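Local coordinates for mandelate racemase/muconate lactonizing enzyme family protein (Bradyrhizobium sp. ORS 278, PDB 3TOY) that belongs to the mandelate racemase/muconate lactonizing enzyme family of the enolase superfamily, in which an N-terminal domain accompanies a metal-binding beta/alpha barrel, at residues Ala258-Ser263 against Ala287-Met292; Ile244-Pro249 against Gly270-Phe275; Asn306-Ala311 against Ile316-His321; Glu251-His256 against Ala280-Ala285; Ala197-Met202 against Leu218-Ser223. All blocks are in the same frame, centred on the assembly; numbering follows the deposited sequence.

In the fold
All five contacts lie in the C-terminal barrel domain. Contact 5 comes first along the chain, then contacts 2, 4 and 1, whose segments interleave, and contact 3 closes the series. Strands 215-219, 243-245, 267-269 and 290-291 are parallel neighbours in one sheet, and contacts 5, 2 and 1 all reach it. Contacts 1 and 4 share helix 253-262, their centres about 9 Å apart. Contacts 2 and 5 meet at one calcium ion although their centres lie about 16 Å apart. Contacts 3 and 5 are farthest apart, about 25 Å between centres, yet both reach the same acetate. The barrel thus gathers residues from distant segments into one metal site.

Contact 1 (Ala258-Ser263 against Ala287-Met292); sequences AVRERS and ASDFIM. With CA (calcium ion), chain I.
Arg260 reaches out from its helix to Asp289 and forms a salt bridge. NE donates to OD1 of Asp289 at 2.8 Å, nearly straight at 168°. OD1 lies in the guanidinium plane but is met from above its own carboxylate plane, and the two planes stand 74° apart. The arginine chain is extended from CG to NE, with CG opposite the backbone N (chi1 -178°). This carries the guanidinium past Ala287 and under the carbonyl of Ser288. Ser288 O sits over the centre of one guanidinium face, 3.4 Å from CZ of Arg260. NH1 of Arg260 is hydrogen-bonded to Gly286 O, so a second bond fixes the group. Asp289 OD2 accepts from Ile267 N and from a water. That water and the one bonded to OD1 both bind a calcium ion. The same ion takes Arg260 O at 2.4 Å and Ser263 O at 2.6 Å. This is a calcium site built on backbone carbonyls at the C-terminal end of a barrel helix, with the aspartate in the second shell, held to the ion through two waters.

Contact 2 (Ile244-Pro249 against Gly270-Phe275); sequences IEEPVP and GENWWF. With CA (calcium ion), chain E.
Glu246 OE2 is gripped twice, by Asn272 and by a water. ND2 of Asn272 donates to OE2 of Glu246 at 3.0 Å, on the syn lone pair, with the oxygen tilted out of the amide plane. The water donates to Glu246 OE2 at 2.7 Å and accepts from Gly270 N and Asn272 N, in the type I turn Gly270-Trp273. The other amide atom, Asn272 OD1, accepts a hydrogen bond from Lys297 NZ. Glu246 OE1 accepts from a water bound to calcium, so Glu246 acts in the second shell. This is the metal site of the enolase superfamily, at the C-terminal ends of barrel strands, and Asp219 completes its protein ligands. Glu245 gives one oxygen, OE2, at 2.3 Å from the calcium. Glu271 is bidentate, with OE1 at 2.4 Å and OE2 at 2.6 Å from the ion. Its CG lies between the backbone N and the carbonyl carbon (chi1 77°), which turns the carboxylate toward the metal. There it stacks on the Glu246 carboxylate, planes 21° apart. Glu245 OE1 is held by Lys188 and Trp243.

Contact 3 (Asn306-Ala311 against Ile316-His321); sequences NVAGQA and IPMSSH. With P4C (O-acetaldehydyl-hexaethylene glycol), chain H; ACT (acetate ion), chain F.
Met318 lays its thioether along the helix 306-311, and this is the tight part of the contact. Its chain is extended throughout, with CG opposite the backbone N (chi1 -177°), so sulfur and methyl reach the helix surface. SD sits 3.8 Å from Ala311 CB and equally close to the backbone at Ala308 CA. CE goes further and meets Val307 CG1 at 3.9 Å, the two side chains crossing at about a right angle. The short side chains of Ala308 and Ala311 are consistent with so near an approach. One polar bond joins the segments, from Ile316 N to Ala311 O at 2.9 Å and 172°. It holds the chain against the helix as it leaves the helix end.

Other pairs are wider. Ala311 CB lies 4.4 Å from Ile316 CB, and Ala308 CB lies 4.2 Å from Met318 CE. After Met318 the segments diverge. His321 NE2 donates to the acetate O at 2.8 Å, in the plane of its ring, while ND1 is bonded to Asp294. The o-acetaldehydyl-hexaethylene glycol lies against the helix at Asn306 and Ala308, where Ala308 CB is 4.0 Å from its C2. Helix 300-314 lies against helix 275-285 through Gln310 and Val307. Ile291 of strand 290-291 packs against Val307, Ala311 and Ile316, and its backbone bonds to Pro317 and Ser319.

Contact 4 (Glu251-His256 against Ala280-Ala285); sequences ENLSGH and AEAIAA
Leu253 carries the contact, reaching from the first turn of its helix to Ala282 and Ala285. Its CB meets the CB of Ala285 at 4.1 Å, methylene against methyl. CG stands opposite the carbonyl carbon (chi1 -60°), and from there the two methyls spread over the other helix. CD1 lies over the backbone, 3.8 Å from Ala282 N and 4.0 Å from Glu281 C. CD2 takes the side chain instead and packs on Ala282 CB at 3.7 Å. The branched tip thus straddles Ala282, with one methyl on its main chain and one on its CB. Trp273 touches both Leu253 and Ala282 and extends this apolar patch.

The start of helix 253-262 is fixed by Asn252, its N-cap. OD1 of Asn252 accepts from Gly255 N at 2.9 Å, with the donor above the amide carbonyl plane. The backbone oxygen of Asn252 is gripped from opposite faces by His256 N and by His256 ND1, the latter at 3.0 Å and in the plane of its ring. Other polar ends look to the assembly. Glu281 OE1 bonds to Ser254 of a neighbouring subunit, and Ser254 returns the same bond to Glu281 of that subunit. Glu251 forms a salt bridge with Arg115 of the same neighbouring subunit. The contact itself is apolar packing between successive helices in the outer layer of a beta/alpha barrel, at the capped start of one of them.

Contact 5 (Ala197-Met202 against Leu218-Ser223); sequences ATDEAM and LDFNQS. With CA (calcium ion), chain E; ACT (acetate ion), chain F.
Asp199 and Phe220 meet at the ring edge, and Met202 and Leu218 meet through their methyl groups. OD2 of Asp199 lies close to the ring plane, 3.4 Å from CE1 of Phe220, with carboxylate and ring planes 63° apart. The oxygen therefore faces the ring's hydrogen-bearing rim. Met202 CE touches Leu218 CD1 at 3.7 Å. The methionine chain is extended until its last torsion, and the bend there (chi3 82°) brings the methyl to the leucine.

One shell out, the aspartate has stronger partners. Asp199 OD2 forms a salt bridge with Arg232, and OD1 accepts from Gly192 N. On the other segment a type I' turn runs from Phe220 to Ser223. Phe220 O accepts two bonds there, from Ser223 N and from Ser223 OG, the latter at 2.6 Å on a lone pair in the carbonyl plane. Overlapping its start, Asp219 OD1 accepts from Asn221 N at 2.8 Å, an Asx turn. OD1 also takes a metal-bound water, while Asp219 OD2 binds the calcium at 2.4 Å and is bonded to Lys190. Asn221 ND2 donates to the acetate OXT at 3.0 Å, and that oxygen is itself a calcium ligand. Leu218 points toward the helix, while the neighbouring Asp219 binds the ion. This is the beta-alpha-beta crossover of strand 186-190, helix 196-210 and strand 215-219, with a metal ligand at the C-terminal end of its second strand, as in enolase-superfamily barrels.

Contact 1 (Ala258-Ser263 against Ala287-Met292)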
# COMPACT_ATOMS: atom_id res chain seq x y z
N ALA A 258 7.52 10.16 -9.69
CA ALA A 258 6.99 9.46 -10.86
C ALA A 258 8.07 9.31 -11.95
O ALA A 258 8.18 8.26 -12.59
CB ALA A 258 5.78 10.19 -11.38
N VAL A 259 8.87 10.36 -12.15
CA VAL A 259 10.01 10.24 -13.08
C VAL A 259 10.98 9.19 -12.58
O VAL A 259 11.43 8.32 -13.34
CB VAL A 259 10.72 11.60 -13.26
CG1 VAL A 259 11.99 11.46 -14.16
CG2 VAL A 259 9.75 12.63 -13.87
N ARG A 260 11.32 9.27 -11.30
CA ARG A 260 12.27 8.32 -10.75
C ARG A 260 11.82 6.87 -10.96
O ARG A 260 12.63 6.00 -11.31
CB ARG A 260 12.40 8.56 -9.26
CG ARG A 260 13.42 7.65 -8.56
CD ARG A 260 13.31 7.81 -7.06
NE ARG A 260 14.18 6.86 -6.37
CZ ARG A 260 13.96 6.45 -5.12
NH1 ARG A 260 12.91 6.89 -4.45
NH2 ARG A 260 14.79 5.59 -4.54
N GLU A 261 10.54 6.62 -10.71
CA GLU A 261 9.99 5.26 -10.86
C GLU A 261 10.18 4.67 -12.27
O GLU A 261 10.41 3.46 -12.43
CB GLU A 261 8.51 5.23 -10.45
CG GLU A 261 8.34 5.14 -8.91
CD GLU A 261 7.00 5.69 -8.37
OE1 GLU A 261 5.96 5.54 -9.07
OE2 GLU A 261 6.98 6.25 -7.25
N ARG A 262 10.11 5.52 -13.28
CA ARG A 262 10.20 5.09 -14.67
C ARG A 262 11.61 5.25 -15.25
O ARG A 262 11.93 4.70 -16.31
CB ARG A 262 9.23 5.94 -15.50
CG ARG A 262 7.74 5.54 -15.31
CD ARG A 262 7.44 4.29 -16.13
NE ARG A 262 6.33 4.51 -17.07
CZ ARG A 262 6.48 4.69 -18.38
NH1 ARG A 262 7.68 4.67 -18.95
NH2 ARG A 262 5.40 4.89 -19.14
N SER A 263 12.48 5.99 -14.56
CA SER A 263 13.81 6.30 -15.13
C SER A 263 14.84 5.17 -14.97
O SER A 263 14.97 4.59 -13.89
CB SER A 263 14.40 7.57 -14.47
OG SER A 263 15.68 7.84 -15.05
N ALA A 287 11.23 11.03 -3.87
CA ALA A 287 11.48 11.95 -5.00
C ALA A 287 12.73 11.62 -5.85
O ALA A 287 12.72 11.81 -7.07
CB ALA A 287 11.54 13.39 -4.49
N SER A 288 13.81 11.16 -5.23
CA SER A 288 15.07 10.99 -5.98
C SER A 288 15.94 9.83 -5.51
O SER A 288 15.74 9.30 -4.41
CB SER A 288 15.87 12.30 -5.92
OG SER A 288 16.29 12.55 -4.58
N ASP A 289 16.89 9.43 -6.36
CA ASP A 289 17.85 8.40 -6.03
C ASP A 289 19.03 8.96 -5.31
O ASP A 289 19.58 8.29 -4.45
CB ASP A 289 18.36 7.72 -7.31
CG ASP A 289 17.23 7.08 -8.09
OD1 ASP A 289 16.65 6.12 -7.55
OD2 ASP A 289 16.88 7.55 -9.18
N PHE A 290 19.41 10.18 -5.70
CA PHE A 290 20.55 10.89 -5.12
C PHE A 290 19.99 12.21 -4.58
O PHE A 290 18.95 12.70 -5.05
CB PHE A 290 21.56 11.26 -6.22
CG PHE A 290 22.20 10.07 -6.94
CD1 PHE A 290 22.24 8.81 -6.35
CD2 PHE A 290 22.81 10.25 -8.18
CE1 PHE A 290 22.86 7.75 -7.02
CE2 PHE A 290 23.44 9.19 -8.84
CZ PHE A 290 23.47 7.96 -8.25
N ILE A 291 20.71 12.85 -3.65
CA ILE A 291 20.35 14.22 -3.26
C ILE A 291 21.63 15.06 -3.25
O ILE A 291 22.71 14.53 -3.09
CB ILE A 291 19.68 14.33 -1.83
CG1 ILE A 291 20.57 13.74 -0.74
CG2 ILE A 291 18.24 13.66 -1.87
CD1 ILE A 291 20.01 13.97 0.65
N MET A 292 21.44 16.37 -3.40
CA MET A 292 22.54 17.34 -3.31
C MET A 292 22.06 18.62 -2.62
O MET A 292 21.70 19.61 -3.28
CB MET A 292 23.09 17.66 -4.71
CG MET A 292 22.06 18.02 -5.77
SD MET A 292 22.82 18.22 -7.42
CE MET A 292 23.54 19.90 -7.27
CA CA I . 14.49 4.54 -11.38
O HOH W 1 13.33 2.68 -11.26
O HOH W 2 15.94 6.40 -11.30
O HOH W 3 15.06 4.42 -8.90

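Contact 2 (Ile244-Pro249 against Gly270-Phe275)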
# COMPACT_ATOMS: atom_id res chain seq x y z
N ILE A 244 20.46 12.41 -13.80
CA ILE A 244 19.64 13.47 -14.37
C ILE A 244 19.19 14.34 -13.22
O ILE A 244 18.55 13.84 -12.28
CB ILE A 244 18.39 12.88 -15.01
CG1 ILE A 244 18.79 11.89 -16.12
CG2 ILE A 244 17.49 14.00 -15.52
CD1 ILE A 244 19.35 12.59 -17.40
N GLU A 245 19.45 15.64 -13.30
CA GLU A 245 19.27 16.52 -12.15
C GLU A 245 18.06 17.44 -12.33
O GLU A 245 17.88 18.03 -13.41
CB GLU A 245 20.57 17.31 -11.96
CG GLU A 245 20.61 18.26 -10.80
CD GLU A 245 22.01 18.85 -10.64
OE1 GLU A 245 22.98 18.07 -10.78
OE2 GLU A 245 22.11 20.07 -10.36
N GLU A 246 17.23 17.55 -11.29
CA GLU A 246 16.01 18.37 -11.29
C GLU A 246 15.26 18.35 -12.62
O GLU A 246 15.13 19.38 -13.28
CB GLU A 246 16.31 19.81 -10.86
CG GLU A 246 16.65 19.95 -9.38
CD GLU A 246 16.58 21.41 -8.91
OE1 GLU A 246 17.16 22.27 -9.60
OE2 GLU A 246 15.95 21.69 -7.88
N PRO A 247 14.74 17.18 -13.02
CA PRO A 247 14.01 17.11 -14.29
C PRO A 247 12.77 17.98 -14.29
O PRO A 247 12.37 18.45 -15.35
CB PRO A 247 13.62 15.63 -14.41
CG PRO A 247 13.68 15.12 -13.00
CD PRO A 247 14.81 15.87 -12.36
N VAL A 248 12.16 18.18 -13.13
CA VAL A 248 10.90 18.93 -13.03
C VAL A 248 10.99 19.92 -11.88
O VAL A 248 11.97 19.92 -11.16
CB VAL A 248 9.70 17.95 -12.88
CG1 VAL A 248 9.83 16.83 -13.94
CG2 VAL A 248 9.68 17.32 -11.49
N PRO A 249 9.96 20.78 -11.71
CA PRO A 249 10.07 21.75 -10.62
C PRO A 249 10.43 21.12 -9.27
O PRO A 249 9.91 20.05 -8.91
CB PRO A 249 8.68 22.40 -10.58
CG PRO A 249 8.22 22.32 -12.03
CD PRO A 249 8.76 20.99 -12.53
N GLY A 270 17.41 18.25 -4.96
CA GLY A 270 17.64 18.66 -3.56
C GLY A 270 18.27 20.03 -3.36
O GLY A 270 18.20 20.59 -2.25
N GLU A 271 18.83 20.61 -4.41
CA GLU A 271 19.55 21.88 -4.21
C GLU A 271 18.60 23.01 -3.88
O GLU A 271 19.03 24.08 -3.44
CB GLU A 271 20.36 22.25 -5.45
CG GLU A 271 19.53 22.82 -6.61
CD GLU A 271 20.29 22.76 -7.92
OE1 GLU A 271 20.79 21.68 -8.27
OE2 GLU A 271 20.40 23.79 -8.62
N ASN A 272 17.30 22.80 -4.09
CA ASN A 272 16.33 23.84 -3.80
C ASN A 272 15.33 23.53 -2.67
O ASN A 272 14.42 24.34 -2.40
CB ASN A 272 15.60 24.26 -5.10
CG ASN A 272 16.54 24.97 -6.04
OD1 ASN A 272 17.25 25.86 -5.61
ND2 ASN A 272 16.61 24.53 -7.30
N TRP A 273 15.52 22.41 -1.97
CA TRP A 273 14.65 22.04 -0.86
C TRP A 273 15.09 22.72 0.44
O TRP A 273 16.29 23.02 0.65
CB TRP A 273 14.56 20.52 -0.68
CG TRP A 273 14.07 19.80 -1.92
CD1 TRP A 273 13.27 20.32 -2.89
CD2 TRP A 273 14.31 18.43 -2.28
NE1 TRP A 273 13.03 19.36 -3.86
CE2 TRP A 273 13.65 18.19 -3.50
CE3 TRP A 273 15.03 17.37 -1.69
CZ2 TRP A 273 13.70 16.96 -4.16
CZ3 TRP A 273 15.08 16.12 -2.36
CH2 TRP A 273 14.42 15.95 -3.57
N TRP A 274 14.13 22.94 1.31
CA TRP A 274 14.34 23.79 2.50
C TRP A 274 14.46 22.98 3.78
O TRP A 274 13.49 22.37 4.22
CB TRP A 274 13.18 24.82 2.62
CG TRP A 274 13.15 25.75 1.45
CD1 TRP A 274 12.30 25.72 0.39
CD2 TRP A 274 14.08 26.83 1.21
NE1 TRP A 274 12.64 26.72 -0.51
CE2 TRP A 274 13.71 27.42 -0.01
CE3 TRP A 274 15.18 27.35 1.92
CZ2 TRP A 274 14.41 28.51 -0.56
CZ3 TRP A 274 15.88 28.44 1.38
CH2 TRP A 274 15.48 29.01 0.16
N PHE A 275 15.65 23.03 4.40
CA PHE A 275 15.87 22.54 5.76
C PHE A 275 15.70 21.04 5.92
O PHE A 275 15.29 20.36 4.97
CB PHE A 275 15.00 23.30 6.77
CG PHE A 275 15.42 24.73 6.94
CD1 PHE A 275 16.47 25.05 7.78
CD2 PHE A 275 14.80 25.73 6.20
CE1 PHE A 275 16.89 26.39 7.92
CE2 PHE A 275 15.20 27.05 6.32
CZ PHE A 275 16.25 27.37 7.18
CA CA E . 21.54 22.31 -10.47
O HOH W 4 15.71 20.47 -5.43
O HOH W 5 19.39 21.86 -11.02
O HOH W 6 23.88 22.98 -10.14

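Contact 3 (Asn306-Ala311 against Ile316-His321)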
# COMPACT_ATOMS: atom_id res chain seq x y z
N ASN A 306 22.00 16.95 10.01
CA ASN A 306 20.72 16.27 10.20
C ASN A 306 20.40 15.47 8.93
O ASN A 306 20.10 14.26 8.99
CB ASN A 306 19.62 17.31 10.43
CG ASN A 306 18.25 16.71 10.80
OD1 ASN A 306 17.68 15.84 10.11
ND2 ASN A 306 17.68 17.24 11.89
N VAL A 307 20.45 16.16 7.79
CA VAL A 307 20.15 15.52 6.50
C VAL A 307 21.14 14.37 6.17
O VAL A 307 20.77 13.39 5.55
CB VAL A 307 20.08 16.56 5.33
CG1 VAL A 307 19.92 15.87 3.95
CG2 VAL A 307 18.88 17.51 5.55
N ALA A 308 22.38 14.46 6.62
CA ALA A 308 23.33 13.39 6.38
C ALA A 308 22.83 12.09 7.06
O ALA A 308 23.02 11.01 6.52
CB ALA A 308 24.71 13.75 6.91
N GLY A 309 22.22 12.23 8.23
CA GLY A 309 21.69 11.05 8.97
C GLY A 309 20.50 10.46 8.21
O GLY A 309 20.38 9.23 8.07
N GLN A 310 19.64 11.32 7.70
CA GLN A 310 18.49 10.90 6.91
C GLN A 310 18.96 10.18 5.65
O GLN A 310 18.40 9.15 5.28
CB GLN A 310 17.67 12.10 6.46
CG GLN A 310 16.96 12.88 7.57
CD GLN A 310 16.07 13.95 6.97
OE1 GLN A 310 15.37 13.70 6.00
NE2 GLN A 310 16.13 15.17 7.53
N ALA A 311 19.96 10.73 4.97
CA ALA A 311 20.44 10.11 3.73
C ALA A 311 21.07 8.75 3.96
O ALA A 311 20.89 7.82 3.15
CB ALA A 311 21.42 11.06 2.97
N ILE A 316 20.84 7.02 0.35
CA ILE A 316 20.83 7.98 -0.73
C ILE A 316 22.20 8.66 -0.80
O ILE A 316 22.59 9.39 0.13
CB ILE A 316 19.73 9.04 -0.54
CG1 ILE A 316 18.36 8.37 -0.66
CG2 ILE A 316 19.86 10.18 -1.59
CD1 ILE A 316 17.20 9.33 -0.47
N PRO A 317 22.94 8.40 -1.87
CA PRO A 317 24.22 9.11 -2.02
C PRO A 317 23.97 10.61 -1.99
O PRO A 317 23.10 11.11 -2.69
CB PRO A 317 24.66 8.71 -3.43
CG PRO A 317 24.06 7.31 -3.59
CD PRO A 317 22.69 7.47 -2.98
N MET A 318 24.79 11.32 -1.22
CA MET A 318 24.58 12.74 -0.96
C MET A 318 25.76 13.57 -1.47
O MET A 318 26.89 13.35 -1.05
CB MET A 318 24.42 12.94 0.55
CG MET A 318 24.12 14.35 1.00
SD MET A 318 23.44 14.23 2.68
CE MET A 318 23.76 15.88 3.37
N SER A 319 25.46 14.49 -2.39
CA SER A 319 26.44 15.40 -2.97
C SER A 319 26.16 16.82 -2.48
O SER A 319 25.22 17.03 -1.71
CB SER A 319 26.33 15.33 -4.50
OG SER A 319 26.74 14.05 -4.95
N SER A 320 26.96 17.81 -2.92
CA SER A 320 26.70 19.19 -2.57
C SER A 320 26.26 20.01 -3.77
O SER A 320 26.54 19.69 -4.92
CB SER A 320 27.95 19.81 -1.92
OG SER A 320 29.07 19.66 -2.79
N HIS A 321 25.54 21.10 -3.47
CA HIS A 321 25.25 22.09 -4.48
C HIS A 321 26.05 23.37 -4.21
O HIS A 321 25.80 24.05 -3.22
CB HIS A 321 23.79 22.48 -4.49
CG HIS A 321 23.46 23.49 -5.54
ND1 HIS A 321 22.88 24.70 -5.26
CD2 HIS A 321 23.66 23.47 -6.88
CE1 HIS A 321 22.72 25.39 -6.38
NE2 HIS A 321 23.17 24.65 -7.38
O1 P4C H . 25.01 12.68 11.24
C2 P4C H . 25.98 13.57 10.65
C3 P4C H . 27.40 13.18 11.05
O4 P4C H . 27.77 13.85 12.26
C5 P4C H . 29.17 14.20 12.28
C6 P4C H . 29.60 14.77 13.63
O7 P4C H . 29.12 16.10 13.79
C8 P4C H . 29.06 16.58 15.14
C9 P4C H . 28.20 17.84 15.16
O10 P4C H . 26.96 17.57 15.83
C11 P4C H . 25.92 18.49 15.50
C12 P4C H . 24.59 17.96 16.04
O13 P4C H . 24.08 16.90 15.22
C14 P4C H . 22.72 16.60 15.53
C15 P4C H . 22.30 15.31 14.82
O16 P4C H . 21.82 15.61 13.51
C ACT F . 22.26 25.68 -10.77
O ACT F . 23.29 25.62 -10.05
OXT ACT F . 21.91 24.61 -11.32
CH3 ACT F . 21.48 26.95 -10.97

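Contact 4 (Glu251-His256 against Ala280-Ala285)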
# COMPACT_ATOMS: atom_id res chain seq x y z
N GLU A 251 9.61 21.81 -6.30
CA GLU A 251 8.51 21.65 -5.33
C GLU A 251 7.68 20.41 -5.66
O GLU A 251 6.86 19.99 -4.84
CB GLU A 251 7.56 22.86 -5.37
CG GLU A 251 8.22 24.21 -5.07
CD GLU A 251 8.62 24.98 -6.34
OE1 GLU A 251 8.88 24.33 -7.37
OE2 GLU A 251 8.69 26.23 -6.28
N ASN A 252 7.85 19.90 -6.87
CA ASN A 252 7.00 18.82 -7.36
C ASN A 252 7.63 17.48 -6.96
O ASN A 252 8.29 16.84 -7.76
CB ASN A 252 6.80 18.96 -8.87
CG ASN A 252 5.71 18.04 -9.44
OD1 ASN A 252 5.10 17.25 -8.71
ND2 ASN A 252 5.45 18.16 -10.74
N LEU A 253 7.47 17.12 -5.69
CA LEU A 253 8.10 15.91 -5.16
C LEU A 253 7.43 14.68 -5.78
O LEU A 253 8.11 13.69 -6.11
CB LEU A 253 7.96 15.85 -3.64
CG LEU A 253 8.61 17.03 -2.87
CD1 LEU A 253 8.35 16.94 -1.35
CD2 LEU A 253 10.08 17.10 -3.18
N SER A 254 6.10 14.72 -5.88
CA SER A 254 5.34 13.62 -6.53
C SER A 254 5.74 13.42 -7.97
O SER A 254 5.87 12.28 -8.43
CB SER A 254 3.82 13.86 -6.43
OG SER A 254 3.43 13.79 -5.06
N GLY A 255 5.92 14.51 -8.70
CA GLY A 255 6.38 14.42 -10.08
C GLY A 255 7.79 13.85 -10.19
O GLY A 255 8.06 13.00 -11.02
N HIS A 256 8.70 14.33 -9.34
CA HIS A 256 10.03 13.71 -9.28
C HIS A 256 9.92 12.20 -9.03
O HIS A 256 10.60 11.40 -9.68
CB HIS A 256 10.89 14.34 -8.18
CG HIS A 256 11.66 15.55 -8.63
ND1 HIS A 256 11.19 16.84 -8.50
CD2 HIS A 256 12.90 15.67 -9.18
CE1 HIS A 256 12.09 17.70 -8.95
NE2 HIS A 256 13.13 17.01 -9.40
N ALA A 280 13.19 15.55 4.59
CA ALA A 280 12.39 14.42 5.12
C ALA A 280 11.14 14.16 4.28
O ALA A 280 10.82 13.00 3.97
CB ALA A 280 12.00 14.62 6.61
N GLU A 281 10.42 15.21 3.90
CA GLU A 281 9.26 15.03 3.01
C GLU A 281 9.61 14.52 1.60
O GLU A 281 8.90 13.66 1.03
CB GLU A 281 8.41 16.31 2.91
CG GLU A 281 7.81 16.80 4.26
CD GLU A 281 6.94 15.75 4.98
OE1 GLU A 281 6.45 14.78 4.35
OE2 GLU A 281 6.74 15.91 6.20
N ALA A 282 10.68 15.05 1.03
CA ALA A 282 11.15 14.54 -0.28
C ALA A 282 11.50 13.06 -0.24
O ALA A 282 11.17 12.32 -1.15
CB ALA A 282 12.36 15.36 -0.79
N ILE A 283 12.15 12.64 0.83
CA ILE A 283 12.57 11.24 0.98
C ILE A 283 11.35 10.37 1.22
O ILE A 283 11.25 9.25 0.69
CB ILE A 283 13.61 11.09 2.12
CG1 ILE A 283 14.93 11.73 1.66
CG2 ILE A 283 13.82 9.63 2.49
CD1 ILE A 283 16.01 11.90 2.78
N ALA A 284 10.41 10.89 2.01
CA ALA A 284 9.17 10.17 2.28
C ALA A 284 8.39 9.98 0.98
O ALA A 284 7.77 8.96 0.79
CB ALA A 284 8.32 10.91 3.29
N ALA A 285 8.41 10.96 0.09
CA ALA A 285 7.76 10.82 -1.20
C ALA A 285 8.55 9.97 -2.21
O ALA A 285 8.01 9.59 -3.25
CB ALA A 285 7.46 12.20 -1.79

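Contact 5 (Ala197-Met202 against Leu218-Ser223)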
# COMPACT_ATOMS: atom_id res chain seq x y z
N ALA A 197 16.09 16.84 -29.33
CA ALA A 197 17.17 16.72 -30.31
C ALA A 197 18.37 17.54 -29.85
O ALA A 197 19.51 17.09 -29.95
CB ALA A 197 16.71 17.19 -31.71
N THR A 198 18.11 18.74 -29.36
CA THR A 198 19.18 19.60 -28.87
C THR A 198 19.96 18.97 -27.71
O THR A 198 21.20 18.98 -27.68
CB THR A 198 18.63 20.96 -28.48
OG1 THR A 198 18.15 21.61 -29.66
CG2 THR A 198 19.70 21.82 -27.85
N ASP A 199 19.24 18.38 -26.76
CA ASP A 199 19.88 17.73 -25.63
C ASP A 199 20.70 16.56 -26.12
O ASP A 199 21.83 16.35 -25.68
CB ASP A 199 18.84 17.18 -24.65
CG ASP A 199 18.04 18.26 -23.95
OD1 ASP A 199 18.56 19.39 -23.76
OD2 ASP A 199 16.89 17.96 -23.57
N GLU A 200 20.13 15.79 -27.04
CA GLU A 200 20.81 14.59 -27.47
C GLU A 200 22.06 14.93 -28.28
O GLU A 200 23.11 14.31 -28.12
CB GLU A 200 19.89 13.68 -28.26
CG GLU A 200 20.54 12.35 -28.59
CD GLU A 200 19.57 11.32 -29.11
OE1 GLU A 200 18.37 11.64 -29.26
OE2 GLU A 200 20.01 10.18 -29.37
N ALA A 201 21.95 15.93 -29.16
CA ALA A 201 23.12 16.40 -29.92
C ALA A 201 24.24 16.79 -28.96
O ALA A 201 25.39 16.39 -29.12
CB ALA A 201 22.74 17.60 -30.80
N MET A 202 23.89 17.59 -27.95
CA MET A 202 24.89 18.04 -26.99
C MET A 202 25.59 16.90 -26.28
O MET A 202 26.82 16.86 -26.22
CB MET A 202 24.28 18.97 -25.94
CG MET A 202 25.33 19.48 -24.95
SD MET A 202 24.62 20.43 -23.59
CE MET A 202 24.08 19.09 -22.51
N LEU A 218 23.68 15.44 -16.35
CA LEU A 218 22.83 16.38 -17.10
C LEU A 218 21.82 17.06 -16.19
O LEU A 218 21.06 16.39 -15.52
CB LEU A 218 22.15 15.67 -18.28
CG LEU A 218 21.19 16.50 -19.15
CD1 LEU A 218 21.93 17.67 -19.81
CD2 LEU A 218 20.53 15.62 -20.25
N ASP A 219 21.82 18.40 -16.18
CA ASP A 219 20.95 19.18 -15.32
C ASP A 219 19.88 19.89 -16.14
O ASP A 219 20.19 20.73 -16.98
CB ASP A 219 21.82 20.16 -14.53
CG ASP A 219 21.04 20.99 -13.52
OD1 ASP A 219 19.80 20.84 -13.39
OD2 ASP A 219 21.69 21.80 -12.81
N PHE A 220 18.61 19.53 -15.90
CA PHE A 220 17.48 20.14 -16.60
C PHE A 220 16.98 21.41 -15.94
O PHE A 220 16.11 22.11 -16.49
CB PHE A 220 16.30 19.15 -16.76
CG PHE A 220 16.50 18.12 -17.85
CD1 PHE A 220 16.64 18.52 -19.18
CD2 PHE A 220 16.52 16.77 -17.56
CE1 PHE A 220 16.82 17.60 -20.18
CE2 PHE A 220 16.70 15.81 -18.59
CZ PHE A 220 16.84 16.24 -19.90
N ASN A 221 17.50 21.72 -14.75
CA ASN A 221 17.07 22.93 -14.03
C ASN A 221 15.56 23.10 -13.97
O ASN A 221 15.05 24.20 -14.17
CB ASN A 221 17.75 24.18 -14.61
CG ASN A 221 19.19 24.32 -14.14
OD1 ASN A 221 20.12 24.02 -14.88
ND2 ASN A 221 19.35 24.70 -12.89
N GLN A 222 14.83 22.02 -13.66
CA GLN A 222 13.38 22.10 -13.41
C GLN A 222 12.54 22.42 -14.64
O GLN A 222 11.36 22.78 -14.51
CB GLN A 222 13.06 23.14 -12.34
CG GLN A 222 13.90 23.04 -11.05
CD GLN A 222 13.57 24.15 -10.11
OE1 GLN A 222 12.46 24.20 -9.54
NE2 GLN A 222 14.51 25.08 -9.92
N SER A 223 13.11 22.23 -15.82
CA SER A 223 12.50 22.80 -17.03
C SER A 223 11.45 21.90 -17.69
O SER A 223 10.75 22.33 -18.61
CB SER A 223 13.58 23.18 -18.04
OG SER A 223 14.36 22.04 -18.42
CA CA E . 21.54 22.31 -10.47
C ACT F . 22.26 25.68 -10.77
O ACT F . 23.29 25.62 -10.05
OXT ACT F . 21.91 24.61 -11.32
CH3 ACT F . 21.48 26.95 -10.97
O HOH W 5 19.39 21.86 -11.02
O HOH W 6 23.88 22.98 -10.14